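Local coordinates for mandelate racemase/muconate lactonizing enzyme family protein (Roseovarius nubinhibens ISM, PDB 3U4F) that probably acts as a magnesium-dependent hydro-lyase or racemase of the enolase superfamily, at residues 161-166 and 332-337; 138-143 and 151-156; 309-314 and 352-357. All blocks are in the same frame, centred on the assembly; numbering follows the deposited sequence.

Interaction 1: residues 161-166 and 332-337; sequences HGFDAF and LEFSIE. With GAI (guanidine), chain F.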
loop_
_atom_site.group_PDB
_atom_site.type_symbol
_atom_site.label_atom_id
_atom_site.label_comp_id
_atom_site.label_asym_id
_atom_site.label_seq_id
_atom_site.Cartn_x
_atom_site.Cartn_y
_atom_site.Cartn_z
ATOM N N HIS A 161 -16.035 25.684 -24.545
ATOM C CA HIS A 161 -16.678 24.392 -24.247
ATOM C C HIS A 161 -17.929 24.418 -23.368
ATOM O O HIS A 161 -18.631 23.411 -23.254
ATOM C CB HIS A 161 -15.620 23.420 -23.701
ATOM C CG HIS A 161 -14.423 23.312 -24.591
ATOM N ND1 HIS A 161 -14.499 22.806 -25.870
ATOM C CD2 HIS A 161 -13.137 23.696 -24.414
ATOM C CE1 HIS A 161 -13.306 22.862 -26.437
ATOM N NE2 HIS A 161 -12.460 23.395 -25.573
ATOM N N GLY A 162 -18.213 25.567 -22.758
ATOM C CA GLY A 162 -19.440 25.724 -21.993
ATOM C C GLY A 162 -19.349 25.266 -20.547
ATOM O O GLY A 162 -20.379 25.101 -19.891
ATOM N N PHE A 163 -18.131 25.017 -20.046
ATOM C CA PHE A 163 -17.969 24.645 -18.628
ATOM C C PHE A 163 -18.634 25.708 -17.750
ATOM O O PHE A 163 -18.533 26.892 -18.065
ATOM C CB PHE A 163 -16.480 24.600 -18.223
ATOM C CG PHE A 163 -15.688 23.489 -18.864
ATOM C CD1 PHE A 163 -15.827 22.167 -18.429
ATOM C CD2 PHE A 163 -14.773 23.768 -19.872
ATOM C CE1 PHE A 163 -15.054 21.136 -19.004
ATOM C CE2 PHE A 163 -13.998 22.749 -20.457
ATOM C CZ PHE A 163 -14.158 21.422 -20.026
ATOM N N ASP A 164 -19.276 25.288 -16.658
ATOM C CA ASP A 164 -19.817 26.234 -15.663
ATOM C C ASP A 164 -19.342 25.897 -14.251
ATOM O O ASP A 164 -19.914 26.361 -13.276
ATOM C CB ASP A 164 -21.347 26.282 -15.719
ATOM C CG ASP A 164 -22.019 25.000 -15.225
ATOM O OD1 ASP A 164 -21.351 24.019 -14.813
ATOM O OD2 ASP A 164 -23.275 24.984 -15.252
ATOM N N ALA A 165 -18.321 25.043 -14.171
ATOM C CA ALA A 165 -17.673 24.643 -12.913
ATOM C C ALA A 165 -16.171 24.509 -13.156
ATOM O O ALA A 165 -15.747 24.020 -14.214
ATOM C CB ALA A 165 -18.246 23.311 -12.439
ATOM N N PHE A 166 -15.368 24.926 -12.180
ATOM C CA PHE A 166 -13.921 25.095 -12.387
ATOM C C PHE A 166 -13.189 24.797 -11.079
ATOM O O PHE A 166 -13.577 25.304 -10.028
ATOM C CB PHE A 166 -13.575 26.531 -12.820
ATOM C CG PHE A 166 -14.383 27.030 -13.999
ATOM C CD1 PHE A 166 -13.886 26.921 -15.286
ATOM C CD2 PHE A 166 -15.634 27.597 -13.801
ATOM C CE1 PHE A 166 -14.636 27.367 -16.382
ATOM C CE2 PHE A 166 -16.408 28.018 -14.876
ATOM C CZ PHE A 166 -15.901 27.898 -16.175
ATOM N N LEU A 332 -18.273 15.496 -13.277
ATOM C CA LEU A 332 -17.094 14.756 -13.701
ATOM C C LEU A 332 -15.862 15.660 -13.624
ATOM O O LEU A 332 -15.857 16.718 -14.239
ATOM C CB LEU A 332 -17.323 14.369 -15.167
ATOM C CG LEU A 332 -16.144 13.740 -15.911
ATOM C CD1 LEU A 332 -15.998 12.297 -15.430
ATOM C CD2 LEU A 332 -16.356 13.797 -17.436
ATOM N N GLU A 333 -14.808 15.217 -12.924
ATOM C CA GLU A 333 -13.511 15.892 -13.013
ATOM C C GLU A 333 -12.930 15.763 -14.420
ATOM O O GLU A 333 -12.729 14.661 -14.910
ATOM C CB GLU A 333 -12.506 15.309 -12.025
ATOM C CG GLU A 333 -11.206 16.119 -12.101
ATOM C CD GLU A 333 -10.236 15.831 -11.008
ATOM O OE1 GLU A 333 -10.371 14.792 -10.338
ATOM O OE2 GLU A 333 -9.329 16.685 -10.831
ATOM N N PHE A 334 -12.659 16.894 -15.057
ATOM C CA PHE A 334 -12.210 16.885 -16.436
ATOM C C PHE A 334 -10.956 17.719 -16.538
ATOM O O PHE A 334 -11.014 18.951 -16.504
ATOM C CB PHE A 334 -13.278 17.440 -17.380
ATOM C CG PHE A 334 -12.953 17.195 -18.840
ATOM C CD1 PHE A 334 -13.342 16.003 -19.463
ATOM C CD2 PHE A 334 -12.239 18.146 -19.572
ATOM C CE1 PHE A 334 -13.015 15.763 -20.804
ATOM C CE2 PHE A 334 -11.888 17.907 -20.918
ATOM C CZ PHE A 334 -12.285 16.738 -21.529
ATOM N N SER A 335 -9.811 17.049 -16.669
ATOM C CA SER A 335 -8.534 17.776 -16.775
ATOM C C SER A 335 -8.471 18.656 -18.034
ATOM O O SER A 335 -8.694 18.185 -19.165
ATOM C CB SER A 335 -7.326 16.823 -16.808
ATOM O OG SER A 335 -6.148 17.611 -16.986
ATOM N N ILE A 336 -8.161 19.931 -17.828
ATOM C CA ILE A 336 -8.033 20.852 -18.934
ATOM C C ILE A 336 -6.569 21.153 -19.340
ATOM O O ILE A 336 -6.306 22.069 -20.123
ATOM C CB ILE A 336 -8.882 22.146 -18.740
ATOM C CG1 ILE A 336 -8.664 22.807 -17.363
ATOM C CG2 ILE A 336 -10.372 21.825 -18.998
ATOM C CD1 ILE A 336 -7.262 23.390 -17.147
ATOM N N GLU A 337 -5.626 20.355 -18.852
ATOM C CA GLU A 337 -4.218 20.595 -19.196
ATOM C C GLU A 337 -3.947 20.191 -20.652
ATOM O O GLU A 337 -4.557 19.254 -21.142
ATOM C CB GLU A 337 -3.294 19.874 -18.223
ATOM C CG GLU A 337 -3.490 20.296 -16.733
ATOM C CD GLU A 337 -3.261 21.781 -16.464
ATOM O OE1 GLU A 337 -2.639 22.441 -17.308
ATOM O OE2 GLU A 337 -3.684 22.280 -15.392
HETATM C C GAI F . -7.350 16.132 -8.097
HETATM N N1 GAI F . -7.142 16.305 -9.377
HETATM N N2 GAI F . -6.354 16.028 -7.147
HETATM N N3 GAI F . -8.602 15.991 -7.631
#
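F163 brings the outer end of its ring to F334 and I336. F334 CD2 lies at the edge of the F163 ring, close to its plane, 3.8 Å from F163 CZ; relative to the F334 ring, that same F163 CZ comes in obliquely. The side chains of F163 and F334 cross at about a right angle. The methyl I336 CG2 sits 3.9 Å from F163 CZ, also oblique to the ring. With CG of F334 anti to its backbone N (chi1 -169°), the ring leaves strand 332-335 on the side of F163, whereas the neighbouring E333 serves the other side. There, the extended E333 chain lets OE2 accept a 2.7 Å hydrogen bond from N1 of the bound guanidine. The hydroxyl of S139 probably bonds to OE2 as well, and the backbone N of C308 to OE1, so both carboxylate oxygens are held. A leucine in place of E333 would probably leave guanidine N1 and the hydroxyl of S139 without their acceptor and weaken the grip on the cation. E333 thus faces the guanidine pocket inside the barrel while F334, on the opposite side of the strand, packs on F163, as in a TIM barrel of the enolase superfamily, whose site lies at the C-terminal ends of the strands.

Interaction 2: residues 138-143 and 151-156; sequences ASSMKR and AERMKR
S140 and R153 meet through polar atoms: R153 NH2 gives a weak bond to S140 OG at 2.9 Å, its N-H...O angle being only 120°, although OG lies at the edge of the guanidinium, near its plane. Beside it, the CE methyl of selenomethionine M154 touches S140 CB at 3.6 Å, and its SE rests 4.0 Å from A138 CB. M154 gets there through a bend at chi2 (-50°), which turns the selenoether end in toward strand 132-139. The aliphatic part of K142 passes NH2 of R153, with CB 4.0 Å away. Further out, K142 N donates to S140 OG at 3.2 Å, an ST turn that fixes the hydroxyl from its own side of the contact. E150 is the stronger partner of both groups, bonding to S140 OG and forming a salt bridge with R153 NE; E337 pairs with R153 NH1, and D340 with K142 NZ. The contact thus ties the strand 132-139 to helix 147-161 within a beta-alpha-beta unit. K142 NZ and R153 NH1 lie 5.2 Å apart, and the carboxylates of D340, E150 and E337 probably offset this proximity of like charges, while the poor angle at S140 suggests that the arginine is probably oriented mainly by E150 and E337.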
loop_
_atom_site.group_PDB
_atom_site.type_symbol
_atom_site.label_atom_id
_atom_site.label_comp_id
_atom_site.label_asym_id
_atom_site.label_seq_id
_atom_site.Cartn_x
_atom_site.Cartn_y
_atom_site.Cartn_z
ATOM N N ALA A 138 -14.022 21.815 -15.218
ATOM C CA ALA A 138 -12.685 22.066 -15.745
ATOM C C ALA A 138 -11.672 22.017 -14.601
ATOM O O ALA A 138 -11.736 22.808 -13.675
ATOM C CB ALA A 138 -12.639 23.415 -16.439
ATOM N N SER A 139 -10.790 21.036 -14.636
ATOM C CA SER A 139 -9.892 20.824 -13.525
ATOM C C SER A 139 -8.464 21.216 -13.943
ATOM O O SER A 139 -7.844 20.589 -14.812
ATOM C CB SER A 139 -9.970 19.385 -13.020
ATOM O OG SER A 139 -9.271 19.230 -11.802
ATOM N N SER A 140 -7.972 22.277 -13.310
ATOM C CA SER A 140 -6.566 22.632 -13.375
ATOM C C SER A 140 -5.735 21.734 -12.446
ATOM O O SER A 140 -6.091 21.529 -11.269
ATOM C CB SER A 140 -6.381 24.080 -12.951
ATOM O OG SER A 140 -5.001 24.341 -12.705
HETATM N N MSE A 141 -4.610 21.256 -12.964
HETATM C CA MSE A 141 -3.659 20.459 -12.184
HETATM C C MSE A 141 -2.549 21.328 -11.605
HETATM O O MSE A 141 -1.797 20.867 -10.746
HETATM C CB MSE A 141 -3.027 19.351 -13.070
HETATM C CG MSE A 141 -4.046 18.426 -13.729
HETATM SE SE MSE A 141 -5.093 17.500 -12.332
HETATM C CE MSE A 141 -6.821 17.319 -13.223
ATOM N N LYS A 142 -2.446 22.581 -12.056
ATOM C CA LYS A 142 -1.209 23.356 -11.842
ATOM C C LYS A 142 -1.200 24.233 -10.602
ATOM O O LYS A 142 -2.200 24.853 -10.280
ATOM C CB LYS A 142 -0.936 24.233 -13.075
ATOM C CG LYS A 142 -0.500 23.447 -14.324
ATOM C CD LYS A 142 -0.092 24.403 -15.440
ATOM C CE LYS A 142 0.643 23.677 -16.558
ATOM N NZ LYS A 142 1.284 24.608 -17.545
ATOM N N ARG A 143 -0.053 24.294 -9.928
ATOM C CA ARG A 143 0.203 25.341 -8.930
ATOM C C ARG A 143 1.221 26.378 -9.393
ATOM O O ARG A 143 1.316 27.458 -8.778
ATOM C CB ARG A 143 0.681 24.751 -7.598
ATOM C CG ARG A 143 -0.448 24.279 -6.722
ATOM C CD ARG A 143 0.041 23.369 -5.604
ATOM N NE ARG A 143 -1.089 22.987 -4.785
ATOM C CZ ARG A 143 -1.768 21.867 -4.972
ATOM N NH1 ARG A 143 -1.392 21.007 -5.927
ATOM N NH2 ARG A 143 -2.826 21.627 -4.225
ATOM N N ALA A 151 -7.311 32.324 -14.139
ATOM C CA ALA A 151 -8.600 32.917 -14.506
ATOM C C ALA A 151 -8.737 33.053 -16.022
ATOM O O ALA A 151 -9.795 32.767 -16.576
ATOM C CB ALA A 151 -8.787 34.304 -13.832
ATOM N N GLU A 152 -7.683 33.522 -16.685
ATOM C CA GLU A 152 -7.800 33.841 -18.112
ATOM C C GLU A 152 -8.036 32.592 -18.957
ATOM O O GLU A 152 -8.879 32.607 -19.851
ATOM C CB GLU A 152 -6.600 34.641 -18.628
ATOM C CG GLU A 152 -6.568 36.122 -18.166
ATOM C CD GLU A 152 -7.905 36.858 -18.383
ATOM O OE1 GLU A 152 -8.403 36.881 -19.533
ATOM O OE2 GLU A 152 -8.471 37.392 -17.400
ATOM N N ARG A 153 -7.298 31.513 -18.674
ATOM C CA ARG A 153 -7.540 30.255 -19.392
ATOM C C ARG A 153 -8.900 29.620 -19.074
ATOM O O ARG A 153 -9.532 29.042 -19.973
ATOM C CB ARG A 153 -6.388 29.255 -19.224
ATOM C CG ARG A 153 -6.242 28.604 -17.834
ATOM C CD ARG A 153 -5.485 27.261 -18.002
ATOM N NE ARG A 153 -5.135 26.628 -16.730
ATOM C CZ ARG A 153 -4.396 25.523 -16.616
ATOM N NH1 ARG A 153 -3.932 24.883 -17.695
ATOM N NH2 ARG A 153 -4.126 25.050 -15.413
HETATM N N MSE A 154 -9.373 29.728 -17.829
HETATM C CA MSE A 154 -10.717 29.215 -17.516
HETATM C C MSE A 154 -11.791 29.965 -18.309
HETATM O O MSE A 154 -12.732 29.343 -18.795
HETATM C CB MSE A 154 -11.042 29.253 -16.024
HETATM C CG MSE A 154 -10.208 28.324 -15.158
HETATM SE SE MSE A 154 -10.119 26.457 -15.810
HETATM C CE MSE A 154 -9.374 25.669 -14.183
ATOM N N LYS A 155 -11.650 31.287 -18.449
ATOM C CA LYS A 155 -12.568 32.041 -19.327
ATOM C C LYS A 155 -12.512 31.543 -20.777
ATOM O O LYS A 155 -13.556 31.357 -21.400
ATOM C CB LYS A 155 -12.329 33.558 -19.257
ATOM C CG LYS A 155 -12.697 34.145 -17.910
ATOM C CD LYS A 155 -12.676 35.660 -17.898
ATOM C CE LYS A 155 -11.289 36.158 -17.629
ATOM N NZ LYS A 155 -11.246 37.588 -17.193
ATOM N N ARG A 156 -11.319 31.317 -21.316
ATOM C CA ARG A 156 -11.221 30.749 -22.673
ATOM C C ARG A 156 -11.950 29.415 -22.789
ATOM O O ARG A 156 -12.702 29.167 -23.738
ATOM C CB ARG A 156 -9.770 30.550 -23.097
ATOM C CG ARG A 156 -8.861 31.756 -22.904
ATOM C CD ARG A 156 -9.280 32.952 -23.757
ATOM N NE ARG A 156 -9.178 34.213 -23.005
ATOM C CZ ARG A 156 -8.044 34.882 -22.786
ATOM N NH1 ARG A 156 -6.886 34.430 -23.255
ATOM N NH2 ARG A 156 -8.069 36.010 -22.086
#

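Interaction 3: residues 309-314 and 352-357; sequences ANLSLV and DPYRIE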
loop_
_atom_site.group_PDB
_atom_site.type_symbol
_atom_site.label_atom_id
_atom_site.label_comp_id
_atom_site.label_asym_id
_atom_site.label_seq_id
_atom_site.Cartn_x
_atom_site.Cartn_y
_atom_site.Cartn_z
ATOM N N ALA A 309 -7.862 12.321 -13.105
ATOM C CA ALA A 309 -6.972 13.447 -13.310
ATOM C C ALA A 309 -6.173 13.474 -14.628
ATOM O O ALA A 309 -5.236 14.261 -14.783
ATOM C CB ALA A 309 -6.061 13.589 -12.124
ATOM N N ASN A 310 -6.518 12.598 -15.559
ATOM C CA ASN A 310 -5.999 12.743 -16.907
ATOM C C ASN A 310 -6.992 12.109 -17.860
ATOM O O ASN A 310 -7.997 11.523 -17.421
ATOM C CB ASN A 310 -4.638 12.097 -17.063
ATOM C CG ASN A 310 -4.637 10.681 -16.625
ATOM O OD1 ASN A 310 -5.299 9.831 -17.212
ATOM N ND2 ASN A 310 -3.889 10.403 -15.563
ATOM N N LEU A 311 -6.692 12.238 -19.147
ATOM C CA LEU A 311 -7.581 11.727 -20.190
ATOM C C LEU A 311 -7.115 10.407 -20.784
ATOM O O LEU A 311 -7.302 10.140 -21.998
ATOM C CB LEU A 311 -7.813 12.785 -21.281
ATOM C CG LEU A 311 -8.473 14.067 -20.759
ATOM C CD1 LEU A 311 -8.580 15.195 -21.848
ATOM C CD2 LEU A 311 -9.802 13.742 -20.032
ATOM N N SER A 312 -6.498 9.577 -19.938
ATOM C CA SER A 312 -6.487 8.135 -20.188
ATOM C C SER A 312 -7.940 7.663 -20.023
ATOM O O SER A 312 -8.850 8.495 -19.943
ATOM C CB SER A 312 -5.584 7.378 -19.196
ATOM O OG SER A 312 -6.141 7.363 -17.892
ATOM N N LEU A 313 -8.179 6.359 -19.943
ATOM C CA LEU A 313 -9.582 5.869 -19.802
ATOM C C LEU A 313 -10.237 6.130 -18.434
ATOM O O LEU A 313 -11.448 5.958 -18.281
ATOM C CB LEU A 313 -9.710 4.381 -20.173
ATOM C CG LEU A 313 -9.450 4.056 -21.653
ATOM C CD1 LEU A 313 -9.538 2.575 -21.836
ATOM C CD2 LEU A 313 -10.510 4.761 -22.495
ATOM N N VAL A 314 -9.449 6.554 -17.447
ATOM C CA VAL A 314 -10.001 6.806 -16.125
ATOM C C VAL A 314 -11.172 7.789 -16.182
ATOM O O VAL A 314 -12.168 7.591 -15.500
ATOM C CB VAL A 314 -8.900 7.250 -15.103
ATOM C CG1 VAL A 314 -8.372 8.656 -15.449
ATOM C CG2 VAL A 314 -9.431 7.170 -13.675
ATOM N N ASP A 352 -12.419 9.723 -29.990
ATOM C CA ASP A 352 -12.203 10.714 -28.949
ATOM C C ASP A 352 -13.491 10.766 -28.135
ATOM O O ASP A 352 -14.523 11.302 -28.602
ATOM C CB ASP A 352 -11.867 12.064 -29.594
ATOM C CG ASP A 352 -11.699 13.192 -28.582
ATOM O OD1 ASP A 352 -11.830 12.942 -27.360
ATOM O OD2 ASP A 352 -11.462 14.337 -29.043
ATOM N N PRO A 353 -13.473 10.157 -26.949
ATOM C CA PRO A 353 -14.726 10.119 -26.171
ATOM C C PRO A 353 -14.951 11.348 -25.287
ATOM O O PRO A 353 -15.952 11.399 -24.526
ATOM C CB PRO A 353 -14.551 8.878 -25.303
ATOM C CG PRO A 353 -13.060 8.808 -25.044
ATOM C CD PRO A 353 -12.379 9.391 -26.303
ATOM N N TYR A 354 -14.045 12.312 -25.383
ATOM C CA TYR A 354 -14.017 13.442 -24.437
ATOM C C TYR A 354 -14.388 14.798 -25.005
ATOM O O TYR A 354 -13.948 15.830 -24.488
ATOM C CB TYR A 354 -12.624 13.520 -23.794
ATOM C CG TYR A 354 -12.263 12.250 -23.044
ATOM C CD1 TYR A 354 -13.156 11.692 -22.147
ATOM C CD2 TYR A 354 -10.997 11.635 -23.205
ATOM C CE1 TYR A 354 -12.831 10.521 -21.412
ATOM C CE2 TYR A 354 -10.659 10.467 -22.474
ATOM C CZ TYR A 354 -11.581 9.920 -21.592
ATOM O OH TYR A 354 -11.270 8.802 -20.844
ATOM N N ARG A 355 -15.226 14.828 -26.035
ATOM C CA ARG A 355 -15.635 16.152 -26.517
ATOM C C ARG A 355 -16.626 16.743 -25.508
ATOM O O ARG A 355 -17.479 16.034 -24.965
ATOM C CB ARG A 355 -16.181 16.058 -27.946
ATOM C CG ARG A 355 -15.059 15.831 -29.017
ATOM C CD ARG A 355 -15.565 16.220 -30.437
ATOM N NE ARG A 355 -15.520 17.656 -30.717
ATOM C CZ ARG A 355 -16.357 18.281 -31.548
ATOM N NH1 ARG A 355 -17.315 17.602 -32.158
ATOM N NH2 ARG A 355 -16.253 19.593 -31.757
ATOM N N ILE A 356 -16.452 18.019 -25.188
ATOM C CA ILE A 356 -17.307 18.674 -24.201
ATOM C C ILE A 356 -18.186 19.667 -24.941
ATOM O O ILE A 356 -17.712 20.413 -25.772
ATOM C CB ILE A 356 -16.495 19.412 -23.087
ATOM C CG1 ILE A 356 -15.548 18.434 -22.363
ATOM C CG2 ILE A 356 -17.441 20.143 -22.088
ATOM C CD1 ILE A 356 -16.299 17.324 -21.578
ATOM N N GLU A 357 -19.466 19.664 -24.620
ATOM C CA GLU A 357 -20.416 20.555 -25.259
ATOM C C GLU A 357 -21.381 21.048 -24.202
ATOM O O GLU A 357 -21.986 20.250 -23.456
ATOM C CB GLU A 357 -21.170 19.771 -26.321
ATOM C CG GLU A 357 -22.054 20.569 -27.204
ATOM C CD GLU A 357 -22.443 19.722 -28.393
ATOM O OE1 GLU A 357 -21.729 19.805 -29.408
ATOM O OE2 GLU A 357 -23.397 18.919 -28.285
#
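Y354 has CG anti to its carbonyl carbon (chi1 -60°), which sends the ring from the loop 352-357 toward the turn at 309-314, hydroxyl foremost. L311 adopts a similar first torsion, and its CD2 comes over one face of that ring. The CH-pi geometry is clear: CD2 stands 4.1 Å from the centroid of the Y354 ring and 14° off the normal. P353 CG lies over the centre of the opposite face, so the ring is sandwiched between proline and leucine. L311 CB adds an apolar contact to Y354 CE2 at 3.9 Å. At the end of the ring, Y354 OH donates to the backbone O of S312 over 2.6 Å; the donor is tilted 26° from the carbonyl plane. The hydroxyl also receives a bond from the backbone N of L316, so both its donor and acceptor capacities are used.

The tyrosine therefore reaches the N-terminal end of helix 313-322, one of the helices of the TIM-barrel domain. S312 is the N-cap: its OG accepts a weak bond from V314 N. N310 OD1 organises the preceding turn by accepting from both S312 OG, at 2.7 Å, and S312 N, the latter on a lone pair in the carbonyl plane; the second bond closes an Asx turn. Q52 reinforces the cap by bonding to S312 OG and to L313 N. On the tyrosine side, a second Asx turn joins Y354 N to D352 OD1 at 3.0 Å, the donor lying above the carboxylate plane. Beyond the two segments, F334 of strand 332-335 touches both L311 and Y354, and T315 and M319 of helix 313-322 pack against the tyrosine.

How the interactions relate
Segment 332-337 connects the three contacts. Interactions 1 and 2 have centres about 9 Å apart and meet where E333 OE2 lies 2.7 Å from S139 OG and where E337 OE1 forms a 2.8 Å salt bridge with R153 NH1. Interaction 3, centred about 11 Å from interaction 1, meets the F334 ring: F334 CE1 lies 3.9 Å from L311 CD2 and 3.7 Å from I356 CD1. The guanidine pocket draws on E333 of interaction 1 and M141 of interaction 2, and the ligand also touches A309 of interaction 3; M141 CE and A309 O are 3.8 Å apart beside it.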